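PDB 2I5E: 2-phospho-L-lactate guanylyltransferase from Methanosarcina mazei, which probably catalyses the GTP-dependent guanylylation of (2S)-2-phospholactate to lactyl-2-diphospho-5'-guanosine, a step in the biosynthesis of coenzyme F420. Local coordinates for residues Met4-Pro9 against Ser41-Ala46. Sequence-based numbering, arbitrary orientation.
Sequences MRAVIP and SSLKGA
Leu43 packs against Ala6 and Ile8 inside the first beta-alpha-beta crossover of a Rossmann-like, GT-A-type nucleotidyltransferase fold: strand 5-9 leads into helix 25-45, whose last turns pass over one face of the sheet before the chain returns in strand 50-55, the parallel neighbour of strand 5-9. The CA atoms of Ala6 and Leu43 stand 8.0 Å apart, a spacing that leaves the meeting to side chains, and no hydrogen bond joins the two segments.

Leu43 can be followed outward. Its CB starts toward the strand but is still 5.2 Å from Ala6 CB. The first torsion (chi1 -62°) sets CG anti to the carbonyl carbon, and CG remains 4.9 Å from that same methyl, so the branch point itself makes no close contact. Both Leu43 methyls stand loosely off Ala6 CB, CD1 at 4.4 Å and CD2 at 4.5 Å; what separates them is Ile8, which only CD1 meets closely. In Ile8, chi1 of -58° places CG1 beside the backbone N, and the extended chi2 (155°) carries CD1 onward to the Leu43 methyl; the two side chains run antiparallel where they overlap.

Only 114 Å² is buried in all, yet the three touching residues are themselves buried, because neighbouring parts of the fold complete the packing. Leu43 also touches Leu92 of strand 91-94 and Ile106 of helix 103-109, while Val7 points away from Leu43 and contacts Leu80 and Tyr83 of helix 76-86. The closest approach across the two segments is methyl to methyl, Leu43 CD1 to Ile8 CD1 at 3.7 Å, with Ile8 CG1 3.9 Å from the same Leu43 CD1.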
HETATM    1  N   MSE A   4       4.486 -19.761 -19.696  1.00 58.61           N
HETATM    2  CA  MSE A   4       4.805 -19.365 -18.329  1.00 56.56           C
HETATM    3  C   MSE A   4       4.017 -20.223 -17.344  1.00 54.38           C
HETATM    4  O   MSE A   4       2.851 -20.636 -17.603  1.00 52.93           O
HETATM    5  CB  MSE A   4       4.510 -17.873 -18.035  1.00 56.47           C
HETATM    6  CG  MSE A   4       3.019 -17.499 -17.915  1.00 54.24           C
HETATM    7 SE   MSE A   4       2.629 -15.661 -17.335  0.70 58.64          SE
HETATM    8  CE  MSE A   4       2.944 -16.052 -15.430  1.00 49.76           C
ATOM      9  N   ARG A   5       4.673 -20.456 -16.209  1.00 50.17           N
ATOM     10  CA  ARG A   5       4.056 -21.141 -15.075  1.00 46.72           C
ATOM     11  C   ARG A   5       3.800 -20.191 -13.851  1.00 43.18           C
ATOM     12  O   ARG A   5       4.450 -19.175 -13.670  1.00 40.40           O
ATOM     13  CB  ARG A   5       4.877 -22.369 -14.687  1.00 45.32           C
ATOM     14  CG  ARG A   5       6.249 -22.037 -14.335  1.00 46.65           C
ATOM     15  CD  ARG A   5       7.229 -23.031 -14.865  1.00 55.77           C
ATOM     16  NE  ARG A   5       7.273 -24.267 -14.085  1.00 64.40           N
ATOM     17  CZ  ARG A   5       7.097 -25.477 -14.608  1.00 69.39           C
ATOM     18  NH1 ARG A   5       6.861 -25.602 -15.906  1.00 70.30           N
ATOM     19  NH2 ARG A   5       7.172 -26.566 -13.842  1.00 72.24           N
ATOM     20  N   ALA A   6       2.799 -20.521 -13.062  1.00 40.38           N
ATOM     21  CA  ALA A   6       2.549 -19.749 -11.868  1.00 37.14           C
ATOM     22  C   ALA A   6       2.416 -20.741 -10.750  1.00 35.31           C
ATOM     23  O   ALA A   6       1.699 -21.720 -10.940  1.00 34.08           O
ATOM     24  CB  ALA A   6       1.296 -18.856 -11.995  1.00 36.61           C
ATOM     25  N   VAL A   7       3.046 -20.415  -9.594  1.00 32.10           N
ATOM     26  CA  VAL A   7       3.088 -21.204  -8.353  1.00 30.43           C
ATOM     27  C   VAL A   7       2.618 -20.346  -7.149  1.00 30.74           C
ATOM     28  O   VAL A   7       2.898 -19.108  -7.066  1.00 29.46           O
ATOM     29  CB  VAL A   7       4.511 -21.818  -8.155  1.00 29.87           C
ATOM     30  CG1 VAL A   7       5.592 -20.805  -7.794  1.00 27.56           C
ATOM     31  CG2 VAL A   7       4.556 -22.967  -7.203  1.00 30.38           C
ATOM     32  N   ILE A   8       1.849 -20.986  -6.282  1.00 29.40           N
ATOM     33  CA  ILE A   8       1.292 -20.404  -5.064  1.00 31.41           C
ATOM     34  C   ILE A   8       1.735 -21.305  -3.928  1.00 30.99           C
ATOM     35  O   ILE A   8       1.321 -22.400  -3.850  1.00 32.82           O
ATOM     36  CB  ILE A   8      -0.301 -20.370  -5.025  1.00 31.89           C
ATOM     37  CG1 ILE A   8      -0.937 -19.583  -6.209  1.00 32.47           C
ATOM     38  CG2 ILE A   8      -0.837 -19.833  -3.721  1.00 25.39           C
ATOM     39  CD1 ILE A   8      -2.339 -20.057  -6.483  1.00 34.38           C
ATOM     40  N   PRO A   9       2.673 -20.853  -3.110  1.00 32.03           N
ATOM     41  CA  PRO A   9       3.041 -21.478  -1.816  1.00 32.62           C
ATOM     42  C   PRO A   9       1.845 -21.433  -0.854  1.00 33.30           C
ATOM     43  O   PRO A   9       1.245 -20.369  -0.629  1.00 35.14           O
ATOM     44  CB  PRO A   9       4.204 -20.579  -1.321  1.00 33.64           C
ATOM     45  CG  PRO A   9       4.115 -19.284  -2.131  1.00 31.19           C
ATOM     46  CD  PRO A   9       3.431 -19.624  -3.432  1.00 29.64           C
ATOM     47  N   SER A  41      -8.473 -17.976  -8.928  1.00 36.32           N
ATOM     48  CA  SER A  41      -9.380 -17.337  -9.903  1.00 39.01           C
ATOM     49  C   SER A  41      -8.771 -16.095 -10.598  1.00 38.79           C
ATOM     50  O   SER A  41      -8.989 -15.853 -11.820  1.00 38.52           O
ATOM     51  CB  SER A  41     -10.678 -16.977  -9.223  1.00 37.84           C
ATOM     52  OG  SER A  41     -11.508 -16.376 -10.231  1.00 49.24           O
ATOM     53  N   SER A  42      -7.977 -15.282  -9.874  1.00 38.02           N
ATOM     54  CA  SER A  42      -7.329 -14.186 -10.629  1.00 36.05           C
ATOM     55  C   SER A  42      -6.304 -14.618 -11.648  1.00 36.15           C
ATOM     56  O   SER A  42      -6.166 -13.977 -12.719  1.00 36.81           O
ATOM     57  CB  SER A  42      -6.760 -13.105  -9.750  1.00 36.36           C
ATOM     58  OG  SER A  42      -7.806 -12.425  -9.182  1.00 35.65           O
ATOM     59  N   LEU A  43      -5.571 -15.674 -11.336  1.00 36.09           N
ATOM     60  CA  LEU A  43      -4.575 -16.201 -12.254  1.00 38.10           C
ATOM     61  C   LEU A  43      -5.277 -16.746 -13.502  1.00 38.98           C
ATOM     62  O   LEU A  43      -4.783 -16.573 -14.617  1.00 38.40           O
ATOM     63  CB  LEU A  43      -3.692 -17.288 -11.597  1.00 36.75           C
ATOM     64  CG  LEU A  43      -2.880 -16.769 -10.410  1.00 36.21           C
ATOM     65  CD1 LEU A  43      -2.257 -17.895  -9.501  1.00 28.47           C
ATOM     66  CD2 LEU A  43      -1.806 -15.777 -10.859  1.00 37.34           C
ATOM     67  N   LYS A  44      -6.419 -17.407 -13.291  1.00 39.64           N
ATOM     68  CA  LYS A  44      -7.089 -18.003 -14.412  1.00 41.49           C
ATOM     69  C   LYS A  44      -7.684 -16.831 -15.215  1.00 41.87           C
ATOM     70  O   LYS A  44      -7.472 -16.742 -16.422  1.00 41.88           O
ATOM     71  CB  LYS A  44      -8.093 -19.069 -13.928  1.00 41.70           C
ATOM     72  CG  LYS A  44      -7.439 -20.387 -13.554  1.00 44.13           C
ATOM     73  CD  LYS A  44      -6.601 -20.954 -14.771  1.00 51.88           C
ATOM     74  CE  LYS A  44      -6.663 -22.472 -15.013  1.00 56.88           C
ATOM     75  NZ  LYS A  44      -7.752 -23.263 -14.235  1.00 58.72           N
ATOM     76  N   GLY A  45      -8.244 -15.848 -14.509  1.00 42.09           N
ATOM     77  CA  GLY A  45      -8.849 -14.671 -15.124  1.00 42.31           C
ATOM     78  C   GLY A  45      -7.858 -13.946 -15.976  1.00 43.56           C
ATOM     79  O   GLY A  45      -8.226 -13.210 -16.865  1.00 44.24           O
ATOM     80  N   ALA A  46      -6.575 -14.170 -15.735  1.00 44.07           N
ATOM     81  CA  ALA A  46      -5.525 -13.500 -16.531  1.00 43.66           C
ATOM     82  C   ALA A  46      -5.049 -14.388 -17.657  1.00 43.98           C
ATOM     83  O   ALA A  46      -4.092 -14.039 -18.324  1.00 43.70           O
ATOM     84  CB  ALA A  46      -4.359 -13.086 -15.652  1.00 42.01           C
TER